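Local coordinates for protein hydrolase (Rhizobium meliloti, PDB 5HOE) that probably hydrolyses ester bonds as an octameric carbohydrate acetylesterase of the SGNH (GDSL-like) hydrolase clan, at residues Y119-G124 / K176-L181; I103-N108 / G126-Q131; S73-N78 / G84-P89; V151-L156 / G180-L185; E192-G197 / G219-D224. All coordinates share one frame; numbering follows the deposited sequence.

Following the chain from its N terminus, interaction 3 closes first: a short loop returns onto the start of helix 84-95. Interaction 2 then closes strand 100-104 and the turn after it against helix 118-133. Before that loop is complete, helix 118-133 has already begun interaction 1, so interactions 1 and 2 cross; interaction 1 reaches forward to helix 171-189. Interaction 4 starts later, on strand 147-152, and ends on the same helix, sharing Gly180 and Leu181 with interaction 1. Interaction 5 follows in series, tying strand 192-195 to the last helix. Interactions 2, 4 and 5 reach one parallel sheet, while interaction 3 lies about 24 Å, centre to centre, from interaction 5.

Interaction 1: Y119-G124 / K176-L181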
# COMPACT_ATOMS: atom_id res chain seq x y z
N TYR A 119 -11.39 23.12 -12.18
CA TYR A 119 -12.39 22.05 -12.28
C TYR A 119 -12.10 20.93 -11.29
O TYR A 119 -13.02 20.42 -10.64
CB TYR A 119 -12.51 21.50 -13.70
CG TYR A 119 -13.71 20.61 -13.80
CD1 TYR A 119 -14.98 21.14 -13.96
CD2 TYR A 119 -13.59 19.23 -13.64
CE1 TYR A 119 -16.09 20.32 -14.01
CE2 TYR A 119 -14.70 18.41 -13.68
CZ TYR A 119 -15.94 18.96 -13.86
OH TYR A 119 -17.04 18.13 -13.90
N GLU A 120 -10.82 20.54 -11.15
CA GLU A 120 -10.48 19.50 -10.18
C GLU A 120 -10.81 19.92 -8.75
O GLU A 120 -11.16 19.06 -7.93
CB GLU A 120 -8.99 19.14 -10.31
CG GLU A 120 -8.66 18.36 -11.60
CD GLU A 120 -7.17 18.27 -11.91
OE1 GLU A 120 -6.35 19.03 -11.35
OE2 GLU A 120 -6.81 17.42 -12.76
N ILE A 121 -10.71 21.22 -8.43
CA ILE A 121 -11.07 21.70 -7.11
C ILE A 121 -12.58 21.56 -6.90
O ILE A 121 -13.03 21.05 -5.87
CB ILE A 121 -10.61 23.15 -6.90
CG1 ILE A 121 -9.09 23.26 -7.09
CG2 ILE A 121 -11.07 23.62 -5.50
CD1 ILE A 121 -8.48 24.66 -6.89
N ALA A 122 -13.36 22.01 -7.88
CA ALA A 122 -14.81 21.87 -7.80
C ALA A 122 -15.21 20.40 -7.76
O ALA A 122 -16.17 20.03 -7.07
CB ALA A 122 -15.45 22.60 -8.97
N ASN A 123 -14.48 19.54 -8.49
CA ASN A 123 -14.74 18.10 -8.42
C ASN A 123 -14.43 17.54 -7.02
O ASN A 123 -15.09 16.59 -6.58
CB ASN A 123 -13.94 17.37 -9.49
CG ASN A 123 -14.43 15.97 -9.71
OD1 ASN A 123 -15.61 15.74 -9.99
ND2 ASN A 123 -13.52 15.00 -9.61
N GLY A 124 -13.44 18.11 -6.33
CA GLY A 124 -13.19 17.72 -4.94
C GLY A 124 -14.31 18.14 -4.01
O GLY A 124 -14.71 17.38 -3.12
N LYS A 176 -10.71 32.74 -8.25
CA LYS A 176 -11.73 33.52 -8.93
C LYS A 176 -12.72 32.65 -9.70
O LYS A 176 -13.86 33.06 -9.92
CB LYS A 176 -11.08 34.48 -9.94
CG LYS A 176 -10.64 35.78 -9.36
CD LYS A 176 -9.89 36.59 -10.41
CE LYS A 176 -10.66 36.78 -11.71
NZ LYS A 176 -9.90 37.65 -12.64
N GLU A 177 -12.28 31.49 -10.15
CA GLU A 177 -13.13 30.61 -10.94
C GLU A 177 -14.02 29.72 -10.09
O GLU A 177 -14.94 29.09 -10.64
CB GLU A 177 -12.28 29.74 -11.87
CG GLU A 177 -11.60 30.49 -13.00
CD GLU A 177 -10.79 29.57 -13.89
OE1 GLU A 177 -11.28 28.47 -14.23
OE2 GLU A 177 -9.66 29.95 -14.23
N LEU A 178 -13.79 29.63 -8.78
CA LEU A 178 -14.51 28.63 -7.99
C LEU A 178 -16.00 28.95 -7.89
O LEU A 178 -16.83 28.03 -7.92
CB LEU A 178 -13.89 28.49 -6.59
CG LEU A 178 -12.44 28.00 -6.51
CD1 LEU A 178 -12.06 27.74 -5.06
CD2 LEU A 178 -12.19 26.74 -7.34
N SER A 179 -16.36 30.23 -7.78
CA SER A 179 -17.78 30.57 -7.65
C SER A 179 -18.60 30.00 -8.80
O SER A 179 -19.62 29.32 -8.57
CB SER A 179 -17.97 32.07 -7.54
OG SER A 179 -19.35 32.33 -7.36
N GLY A 180 -18.20 30.28 -10.04
CA GLY A 180 -18.96 29.78 -11.18
C GLY A 180 -19.01 28.26 -11.25
O GLY A 180 -20.06 27.68 -11.55
N LEU A 181 -17.88 27.61 -10.99
CA LEU A 181 -17.84 26.15 -11.05
C LEU A 181 -18.62 25.52 -9.91
O LEU A 181 -19.29 24.50 -10.11
CB LEU A 181 -16.39 25.67 -11.02
CG LEU A 181 -15.60 26.00 -12.29
CD1 LEU A 181 -14.08 25.81 -12.10
CD2 LEU A 181 -16.11 25.15 -13.42
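Tyr119 O accepts the N-H of Asn123 at 2.7 Å, the shortest polar bond in this pair of segments and a regular turn of helix 118-133. Across to segment 176-181 the side-chain contacts are apolar. Leu181 does most of the touching. Its CB rests 3.8 Å from Ala122 CB, and because alanine adds so little bulk, the CA atoms of these two residues come within 6.2 Å. The two methyls of Leu181 then divide their work: CD1 reaches the backbone at Tyr119 N (3.8 Å), while CD2 stands at the edge of the Tyr119 ring, near its plane and 4.2 Å from Tyr119 CD1. One turn earlier on helix 171-189, Leu178 crosses Ile121 at about a right angle, with Leu178 CD2 3.8 Å from Ile121 CG2 and almost as near to Ile121 CB. Over these short segments the axes approach to 9.5 Å with a signed crossing angle of -52°. Within 176-181 the bond from Leu181 N to Glu177 O is weak, in keeping with a kink at 179 and 180. Tyr119 also meets the ring of Trp163 of a neighbouring subunit, which places this helix pair at an interface of the octamer. Ile121 and Ala122 both lean on Tyr182 of helix 171-189, and Ser179 on that same helix packs against Phe193 and Ala195 of strand 192-195.

Interaction 2: I103-N108 / G126-Q131; sequences IMLGTN and GKLVGQ. With PO4 (phosphate ion), chain E.
Leu128 of helix 118-133 pushes its CD1 methyl between two side chains at the end of strand 100-104. Leu105 CD1 meets it at 3.5 Å, tighter than usual van der Waals contact, the two side chains crossing at about a right angle. Ile103 CG2 lies 3.9 Å from the same methyl, and Ile103 CD1 reaches back to Leu128 CB at 4.0 Å. Ile103, with CG1 beside the backbone N (chi1 -49°), also brings CD1 near Val129 N. All four residues are buried, and this apolar wedge seats the helix on the sheet. Beyond it the chain turns at Gly106, whose backbone angles would jam a side chain against the preceding carbonyl, and presents Asn108. Asn108 ND2 donates to phosphate O1 at 2.9 Å in a nearly straight bond (168°), and is also bonded to Arg70 O. An alanine here takes away the amide, and phosphate O1 would probably be held less firmly and Arg70 O left without this mate. The anion, probably from the crystallisation liquor, is bonded as well by Ser25 N, Ala69 N and His209 NE2. Such an arrangement is consistent with the oxyanion hole of SGNH hydrolases, beside a probable Ser25-His209-Asp206 triad.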
# COMPACT_ATOMS: atom_id res chain seq x y z
N ILE A 103 -20.48 23.56 3.56
CA ILE A 103 -19.11 23.24 3.18
C ILE A 103 -18.49 24.47 2.53
O ILE A 103 -18.93 24.88 1.44
CB ILE A 103 -19.03 22.06 2.20
CG1 ILE A 103 -19.87 20.88 2.70
CG2 ILE A 103 -17.58 21.66 2.02
CD1 ILE A 103 -19.90 19.69 1.74
N MET A 104 -17.47 25.04 3.16
CA MET A 104 -16.72 26.15 2.58
C MET A 104 -15.25 25.71 2.52
O MET A 104 -14.52 25.81 3.51
CB MET A 104 -16.89 27.47 3.34
CG MET A 104 -16.22 28.64 2.58
SD MET A 104 -16.59 30.33 3.13
CE MET A 104 -16.09 30.09 4.81
N LEU A 105 -14.83 25.22 1.35
CA LEU A 105 -13.47 24.73 1.14
C LEU A 105 -13.09 25.03 -0.30
O LEU A 105 -13.95 25.26 -1.15
CB LEU A 105 -13.39 23.22 1.37
CG LEU A 105 -13.45 22.73 2.80
CD1 LEU A 105 -13.60 21.20 2.91
CD2 LEU A 105 -12.24 23.22 3.55
N GLY A 106 -11.79 24.93 -0.58
CA GLY A 106 -11.27 25.05 -1.92
C GLY A 106 -10.08 26.00 -2.01
O GLY A 106 -9.21 25.85 -2.89
N THR A 107 -10.03 26.97 -1.10
CA THR A 107 -8.92 27.92 -1.13
C THR A 107 -7.58 27.20 -1.04
O THR A 107 -6.64 27.53 -1.77
CB THR A 107 -9.06 28.92 0.01
OG1 THR A 107 -10.31 29.61 -0.11
CG2 THR A 107 -7.90 29.92 -0.03
N ASN A 108 -7.48 26.18 -0.18
CA ASN A 108 -6.17 25.55 -0.00
C ASN A 108 -5.80 24.67 -1.17
O ASN A 108 -4.60 24.48 -1.43
CB ASN A 108 -6.09 24.84 1.34
CG ASN A 108 -6.12 25.81 2.47
OD1 ASN A 108 -5.40 26.82 2.43
ND2 ASN A 108 -6.96 25.56 3.46
N GLY A 126 -17.26 18.29 -5.10
CA GLY A 126 -18.29 17.33 -5.46
C GLY A 126 -18.15 16.04 -4.69
O GLY A 126 -19.16 15.42 -4.33
N LYS A 127 -16.91 15.60 -4.45
CA LYS A 127 -16.69 14.42 -3.62
C LYS A 127 -17.30 14.61 -2.24
O LYS A 127 -17.95 13.70 -1.70
CB LYS A 127 -15.19 14.13 -3.51
CG LYS A 127 -14.86 12.87 -2.75
CD LYS A 127 -13.38 12.65 -2.64
CE LYS A 127 -13.08 11.33 -1.94
NZ LYS A 127 -11.61 11.12 -1.71
N LEU A 128 -17.09 15.79 -1.64
CA LEU A 128 -17.63 16.05 -0.31
C LEU A 128 -19.16 16.09 -0.34
O LEU A 128 -19.81 15.54 0.55
CB LEU A 128 -17.06 17.35 0.25
CG LEU A 128 -15.54 17.45 0.38
CD1 LEU A 128 -15.12 18.85 0.81
CD2 LEU A 128 -15.05 16.37 1.33
N VAL A 129 -19.74 16.71 -1.36
CA VAL A 129 -21.19 16.76 -1.47
C VAL A 129 -21.76 15.35 -1.52
O VAL A 129 -22.74 15.02 -0.85
CB VAL A 129 -21.61 17.61 -2.68
CG1 VAL A 129 -23.15 17.57 -2.88
CG2 VAL A 129 -21.17 19.04 -2.53
N GLY A 130 -21.13 14.49 -2.33
CA GLY A 130 -21.56 13.10 -2.42
C GLY A 130 -21.47 12.36 -1.10
O GLY A 130 -22.31 11.51 -0.80
N GLN A 131 -20.44 12.64 -0.29
CA GLN A 131 -20.32 12.00 1.01
C GLN A 131 -21.48 12.38 1.92
O GLN A 131 -21.95 11.56 2.71
CB GLN A 131 -18.98 12.37 1.67
CG GLN A 131 -17.79 11.69 1.04
CD GLN A 131 -16.47 12.15 1.56
OE1 GLN A 131 -16.35 13.24 2.10
NE2 GLN A 131 -15.45 11.31 1.39
P PO4 E . -5.69 28.39 5.48
O1 PO4 E . -6.77 27.37 5.67
O2 PO4 E . -6.08 29.33 4.37
O3 PO4 E . -5.23 29.15 6.70
O4 PO4 E . -4.39 27.73 5.16

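Interaction 3: S73-N78 / G84-P89; sequences SLDDPN and GSTYLP
Among the flat groups, the carboxylate of Asp75 is the one that approaches segment 84-89, its OD1 lying 4.5 Å from Thr86 OG1, too far for a direct bond. The contact is that of the loop after strand 60-66 packing on the first turn of helix 84-95, in the SGNH (GDSL-like) hydrolase fold. A water bridges the gap, donating to Asp75 OD1 at 2.7 Å and bonding Thr86 OG1 as well. Asp75 OD1 also takes a bond from Asn83 ND2. The second carboxylate, that of Asp76, turns elsewhere: its OD1 accepts the N-H of Asn78 through the anti lone pair, nearly straight at 166°, which makes an Asx turn. The Tyr87 ring stacks on Tyr87 of a neighbouring subunit. The backbones of the two segments are nearest at Ser73 and Ser85, with CA atoms 5.1 Å apart. Here contact is van der Waals: Ser85 OG sits over Ser73 CA at 3.7 Å. The hydroxyls themselves are held by others, Ser73 OG by Arg116 NH1, and Ser85 OG by Asn83 OD1 and by Lys127 NZ of helix 118-133. That last bond links the loop and helix start to the neighbouring helix. Gly84 O accepts from both Leu88 N and Tyr87 N. A further water donates to Ser73 O at 3.1 Å and, weakly, to Ser85 OG at 3.3 Å.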
# COMPACT_ATOMS: atom_id res chain seq x y z
N SER A 73 -9.96 17.42 -1.09
CA SER A 73 -9.73 16.00 -1.32
C SER A 73 -8.28 15.69 -1.62
O SER A 73 -8.00 14.69 -2.30
CB SER A 73 -10.59 15.50 -2.47
OG SER A 73 -10.35 16.23 -3.66
N LEU A 74 -7.36 16.51 -1.13
CA LEU A 74 -5.94 16.36 -1.43
C LEU A 74 -5.16 16.01 -0.17
O LEU A 74 -5.39 16.60 0.89
CB LEU A 74 -5.37 17.66 -1.99
CG LEU A 74 -5.83 18.09 -3.37
CD1 LEU A 74 -5.57 19.57 -3.52
CD2 LEU A 74 -5.05 17.31 -4.42
N ASP A 75 -4.20 15.10 -0.30
CA ASP A 75 -3.24 14.85 0.77
C ASP A 75 -2.14 15.91 0.72
O ASP A 75 -1.47 16.07 -0.30
CB ASP A 75 -2.62 13.47 0.64
CG ASP A 75 -3.61 12.34 0.85
OD1 ASP A 75 -4.62 12.51 1.57
OD2 ASP A 75 -3.36 11.25 0.31
N ASP A 76 -1.96 16.64 1.81
CA ASP A 76 -0.89 17.63 1.89
C ASP A 76 0.44 16.93 2.20
O ASP A 76 0.50 16.07 3.09
CB ASP A 76 -1.21 18.67 2.97
CG ASP A 76 -0.28 19.87 2.96
OD1 ASP A 76 0.91 19.75 3.33
OD2 ASP A 76 -0.75 20.99 2.65
N PRO A 77 1.52 17.30 1.52
CA PRO A 77 2.78 16.56 1.68
C PRO A 77 3.37 16.66 3.07
O PRO A 77 4.12 15.77 3.47
CB PRO A 77 3.72 17.17 0.63
CG PRO A 77 3.14 18.46 0.26
CD PRO A 77 1.64 18.37 0.51
N ASN A 78 3.04 17.70 3.82
CA ASN A 78 3.70 17.96 5.08
C ASN A 78 2.80 17.71 6.28
O ASN A 78 3.27 17.83 7.42
CB ASN A 78 4.22 19.40 5.11
CG ASN A 78 5.40 19.64 4.17
OD1 ASN A 78 5.77 18.79 3.34
ND2 ASN A 78 5.99 20.80 4.30
N GLY A 84 -9.85 16.93 3.48
CA GLY A 84 -11.21 17.05 4.01
C GLY A 84 -12.03 15.79 3.80
O GLY A 84 -12.79 15.37 4.69
N SER A 85 -11.89 15.17 2.63
CA SER A 85 -12.69 14.01 2.28
C SER A 85 -12.29 12.77 3.10
O SER A 85 -13.05 11.81 3.15
CB SER A 85 -12.59 13.73 0.77
OG SER A 85 -11.32 13.17 0.45
N THR A 86 -11.09 12.77 3.70
CA THR A 86 -10.72 11.66 4.58
C THR A 86 -11.50 11.69 5.89
O THR A 86 -11.80 10.63 6.45
CB THR A 86 -9.21 11.71 4.83
OG1 THR A 86 -8.52 11.59 3.58
CG2 THR A 86 -8.75 10.59 5.79
N TYR A 87 -11.80 12.88 6.41
CA TYR A 87 -12.44 13.10 7.71
C TYR A 87 -13.95 13.26 7.65
O TYR A 87 -14.64 12.94 8.62
CB TYR A 87 -11.82 14.38 8.32
CG TYR A 87 -12.21 14.88 9.71
CD1 TYR A 87 -13.32 15.71 9.92
CD2 TYR A 87 -11.42 14.59 10.82
CE1 TYR A 87 -13.64 16.20 11.19
CE2 TYR A 87 -11.72 15.07 12.07
CZ TYR A 87 -12.82 15.88 12.26
OH TYR A 87 -13.10 16.34 13.54
N LEU A 88 -14.50 13.76 6.53
CA LEU A 88 -15.93 14.11 6.52
C LEU A 88 -16.85 12.92 6.81
O LEU A 88 -17.78 13.08 7.61
CB LEU A 88 -16.29 14.85 5.22
CG LEU A 88 -17.73 15.36 5.12
CD1 LEU A 88 -18.06 16.35 6.23
CD2 LEU A 88 -17.95 16.02 3.78
N PRO A 89 -16.66 11.73 6.23
CA PRO A 89 -17.59 10.63 6.57
C PRO A 89 -17.64 10.32 8.06
O PRO A 89 -18.74 10.16 8.61
CB PRO A 89 -17.08 9.45 5.72
CG PRO A 89 -16.45 10.14 4.53
CD PRO A 89 -15.76 11.36 5.12
O HOH W 1 -8.77 11.89 -1.26
O HOH W 2 -5.82 11.35 3.70

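Interaction 4: V151-L156 / G180-L185; sequences VAPPPL and GLYKAL
Apolar contact comes first, and nearly all of it belongs to the Tyr182 ring, which is laid against the end of strand 147-152. Tyr182 CD2 stands 3.6 Å from Ala152 CA and 3.8 Å from Ala152 CB. Further along the same side of the ring, Tyr182 CE2 meets Pro153 CD at 4.0 Å, proline and tyrosine crossing at about a right angle. Both approaches are oblique to the ring. The first torsion (-74°) keeps CG anti to the carbonyl carbon and, with chi2 at 17°, points the CD2-CE2 side at the strand. The small Ala152 lets the CA atoms of Ala152 and Tyr182 come within 6.4 Å of each other.

The segments belong to a beta-alpha-beta crossover of the SGNH fold: strand 147-152 leads through helix 171-189 to strand 192-195, its parallel neighbour in the sheet, and Tyr182 is one of the residues by which the connecting helix packs on the first strand. Phe193 from the second strand also touches Tyr182.

Polar groups take a smaller share. Val151 O lies in the ring plane at the edge, 3.9 Å from Tyr182 CE2, a contact and no hydrogen bond. The phenol instead reaches past the strand to the turn after strand 100-104, where Tyr182 OH is hydrogen-bonded to Leu105 O. A phenylalanine in its place lacks the hydroxyl and would probably leave the buried Leu105 carbonyl without this mate. Along the helix, Ala184 N bonds Gly180 O at 3.1 Å, and Leu185 N bonds Leu181 O.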
# COMPACT_ATOMS: atom_id res chain seq x y z
N VAL A 151 -20.56 26.49 -0.34
CA VAL A 151 -20.16 27.89 -0.25
C VAL A 151 -18.85 28.07 -0.99
O VAL A 151 -17.83 27.48 -0.61
CB VAL A 151 -20.01 28.36 1.21
CG1 VAL A 151 -19.62 29.83 1.31
CG2 VAL A 151 -21.32 28.11 1.96
N ALA A 152 -18.88 28.90 -2.03
CA ALA A 152 -17.62 29.26 -2.66
C ALA A 152 -16.93 30.30 -1.80
O ALA A 152 -17.55 31.31 -1.42
CB ALA A 152 -17.86 29.82 -4.07
N PRO A 153 -15.66 30.10 -1.44
CA PRO A 153 -14.95 31.08 -0.63
C PRO A 153 -14.69 32.35 -1.43
O PRO A 153 -14.72 32.33 -2.67
CB PRO A 153 -13.64 30.36 -0.28
CG PRO A 153 -13.43 29.44 -1.45
CD PRO A 153 -14.80 28.97 -1.84
N PRO A 154 -14.44 33.48 -0.76
CA PRO A 154 -14.11 34.69 -1.51
C PRO A 154 -12.76 34.54 -2.17
O PRO A 154 -11.88 33.80 -1.67
CB PRO A 154 -14.08 35.78 -0.42
CG PRO A 154 -13.71 35.06 0.82
CD PRO A 154 -14.31 33.66 0.69
N PRO A 155 -12.52 35.21 -3.30
CA PRO A 155 -11.22 35.11 -3.96
C PRO A 155 -10.09 35.60 -3.07
O PRO A 155 -10.27 36.46 -2.21
CB PRO A 155 -11.37 36.03 -5.19
CG PRO A 155 -12.82 36.15 -5.43
CD PRO A 155 -13.48 36.02 -4.08
N LEU A 156 -8.89 35.06 -3.33
CA LEU A 156 -7.68 35.51 -2.66
C LEU A 156 -7.38 36.97 -3.02
O LEU A 156 -7.88 37.52 -4.01
CB LEU A 156 -6.51 34.63 -3.08
CG LEU A 156 -6.57 33.18 -2.62
CD1 LEU A 156 -5.53 32.35 -3.34
CD2 LEU A 156 -6.34 33.09 -1.12
N GLY A 180 -18.20 30.28 -10.04
CA GLY A 180 -18.96 29.78 -11.18
C GLY A 180 -19.01 28.26 -11.25
O GLY A 180 -20.06 27.68 -11.55
N LEU A 181 -17.88 27.61 -10.99
CA LEU A 181 -17.84 26.15 -11.05
C LEU A 181 -18.62 25.52 -9.91
O LEU A 181 -19.29 24.50 -10.11
CB LEU A 181 -16.39 25.67 -11.02
CG LEU A 181 -15.60 26.00 -12.29
CD1 LEU A 181 -14.08 25.81 -12.10
CD2 LEU A 181 -16.11 25.15 -13.42
N TYR A 182 -18.57 26.11 -8.70
CA TYR A 182 -19.36 25.57 -7.59
C TYR A 182 -20.85 25.75 -7.84
O TYR A 182 -21.65 24.91 -7.42
CB TYR A 182 -18.99 26.23 -6.25
CG TYR A 182 -17.67 25.82 -5.62
CD1 TYR A 182 -16.67 25.17 -6.35
CD2 TYR A 182 -17.43 26.06 -4.27
CE1 TYR A 182 -15.46 24.80 -5.74
CE2 TYR A 182 -16.24 25.70 -3.67
CZ TYR A 182 -15.25 25.08 -4.41
OH TYR A 182 -14.09 24.72 -3.77
N LYS A 183 -21.24 26.84 -8.49
CA LYS A 183 -22.66 27.04 -8.83
C LYS A 183 -23.12 25.95 -9.80
O LYS A 183 -24.19 25.36 -9.63
CB LYS A 183 -22.86 28.42 -9.46
CG LYS A 183 -24.31 28.72 -9.90
CD LYS A 183 -25.20 28.96 -8.73
CE LYS A 183 -26.66 29.10 -9.17
NZ LYS A 183 -27.56 29.14 -7.99
N ALA A 184 -22.30 25.67 -10.81
CA ALA A 184 -22.61 24.61 -11.77
C ALA A 184 -22.69 23.24 -11.10
O ALA A 184 -23.59 22.45 -11.39
CB ALA A 184 -21.55 24.61 -12.87
N LEU A 185 -21.76 22.96 -10.18
CA LEU A 185 -21.77 21.71 -9.44
C LEU A 185 -23.03 21.57 -8.61
O LEU A 185 -23.69 20.52 -8.61
CB LEU A 185 -20.55 21.68 -8.52
CG LEU A 185 -20.54 20.60 -7.41
CD1 LEU A 185 -20.27 19.22 -7.99
CD2 LEU A 185 -19.51 20.93 -6.35

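Interaction 5: E192-G197 / G219-D224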
# COMPACT_ATOMS: atom_id res chain seq x y z
N GLU A 192 -27.81 23.17 -2.51
CA GLU A 192 -27.89 24.62 -2.40
C GLU A 192 -26.52 25.25 -2.59
O GLU A 192 -25.50 24.59 -2.41
CB GLU A 192 -28.46 25.02 -1.04
CG GLU A 192 -29.80 24.36 -0.68
CD GLU A 192 -30.94 24.79 -1.58
OE1 GLU A 192 -30.98 25.97 -2.01
OE2 GLU A 192 -31.82 23.95 -1.86
N PHE A 193 -26.50 26.53 -2.96
CA PHE A 193 -25.27 27.24 -3.27
C PHE A 193 -25.29 28.68 -2.76
O PHE A 193 -26.32 29.37 -2.84
CB PHE A 193 -25.00 27.30 -4.78
CG PHE A 193 -23.82 28.15 -5.14
CD1 PHE A 193 -22.53 27.74 -4.82
CD2 PHE A 193 -23.98 29.37 -5.78
CE1 PHE A 193 -21.43 28.52 -5.12
CE2 PHE A 193 -22.87 30.15 -6.09
CZ PHE A 193 -21.59 29.71 -5.77
N PHE A 194 -24.13 29.14 -2.26
CA PHE A 194 -23.94 30.52 -1.82
C PHE A 194 -22.54 30.98 -2.17
O PHE A 194 -21.56 30.33 -1.81
CB PHE A 194 -24.18 30.69 -0.32
CG PHE A 194 -23.92 32.08 0.17
CD1 PHE A 194 -24.72 33.13 -0.24
CD2 PHE A 194 -22.84 32.36 1.00
CE1 PHE A 194 -24.48 34.42 0.19
CE2 PHE A 194 -22.60 33.65 1.43
CZ PHE A 194 -23.41 34.67 1.02
N ALA A 195 -22.44 32.10 -2.90
CA ALA A 195 -21.14 32.68 -3.25
C ALA A 195 -20.73 33.68 -2.17
O ALA A 195 -21.28 34.78 -2.08
CB ALA A 195 -21.19 33.34 -4.61
N ALA A 196 -19.75 33.32 -1.34
CA ALA A 196 -19.32 34.26 -0.31
C ALA A 196 -18.86 35.58 -0.92
O ALA A 196 -19.07 36.65 -0.34
CB ALA A 196 -18.23 33.63 0.55
N GLY A 197 -18.23 35.53 -2.10
CA GLY A 197 -17.73 36.73 -2.75
C GLY A 197 -18.79 37.70 -3.23
O GLY A 197 -18.44 38.82 -3.61
N GLY A 219 -21.52 35.43 8.24
CA GLY A 219 -22.40 34.56 9.00
C GLY A 219 -23.85 35.00 8.94
O GLY A 219 -24.76 34.18 8.86
N HIS A 220 -24.09 36.31 8.97
CA HIS A 220 -25.46 36.78 8.81
C HIS A 220 -26.03 36.39 7.46
O HIS A 220 -27.18 35.93 7.36
CB HIS A 220 -25.52 38.29 9.03
CG HIS A 220 -25.24 38.70 10.44
ND1 HIS A 220 -25.09 40.01 10.81
CD2 HIS A 220 -25.06 37.96 11.56
CE1 HIS A 220 -24.84 40.07 12.11
NE2 HIS A 220 -24.81 38.85 12.59
N ALA A 221 -25.23 36.52 6.39
CA ALA A 221 -25.74 36.20 5.06
C ALA A 221 -25.97 34.71 4.90
O ALA A 221 -26.93 34.29 4.23
CB ALA A 221 -24.80 36.73 3.99
N ILE A 222 -25.11 33.88 5.51
CA ILE A 222 -25.33 32.44 5.44
C ILE A 222 -26.56 32.04 6.24
O ILE A 222 -27.33 31.18 5.82
CB ILE A 222 -24.06 31.68 5.87
CG1 ILE A 222 -22.91 31.96 4.87
CG2 ILE A 222 -24.34 30.20 5.96
CD1 ILE A 222 -21.58 31.32 5.19
N ALA A 223 -26.79 32.69 7.39
CA ALA A 223 -27.99 32.43 8.17
C ALA A 223 -29.25 32.72 7.36
O ALA A 223 -30.23 31.97 7.44
CB ALA A 223 -27.99 33.32 9.42
N ASP A 224 -29.25 33.80 6.58
CA ASP A 224 -30.42 34.08 5.75
C ASP A 224 -30.68 32.93 4.79
O ASP A 224 -31.83 32.50 4.60
CB ASP A 224 -30.22 35.37 4.95
CG ASP A 224 -30.14 36.59 5.82
OD1 ASP A 224 -30.53 36.49 7.00
OD2 ASP A 224 -29.70 37.65 5.33
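With chi1 at 177°, the CG of Phe194 extends anti to the backbone N, and chi2 near 66° turns its ring so that the CD2-CE2-CZ side meets the helix. On the other side, Ile222 swings CG1 beside its own backbone N (chi1 -65°), which brings that methylene to the ring. The pairing is the seat of the C-terminal helix 212-229 on strand 192-195, the outermost strand on one side of the parallel sheet in this alpha/beta SGNH fold. The nearest backbone positions, Phe194 CA and Ile222 CA, are still 7.6 Å apart, so the ring spans most of the gap. Phe194 and Ile222 cross at about a right angle; Ile222 CG1 lies 3.8 Å from Phe194 CE2 and nearly as close to CD2. Neither helix residue lies squarely over the ring: both approach it obliquely. Leu218, a turn earlier on the helix, and Leu149 and Val151 of the adjacent strand also pack on Phe194, while Met52 of helix 48-56 lies against Ile222. Phe193 leaves the strand on the opposite side, toward helix 171-189, so successive residues serve both layers. The tip of the ring completes the contact, Phe194 CZ resting 3.9 Å from Ala221 CB.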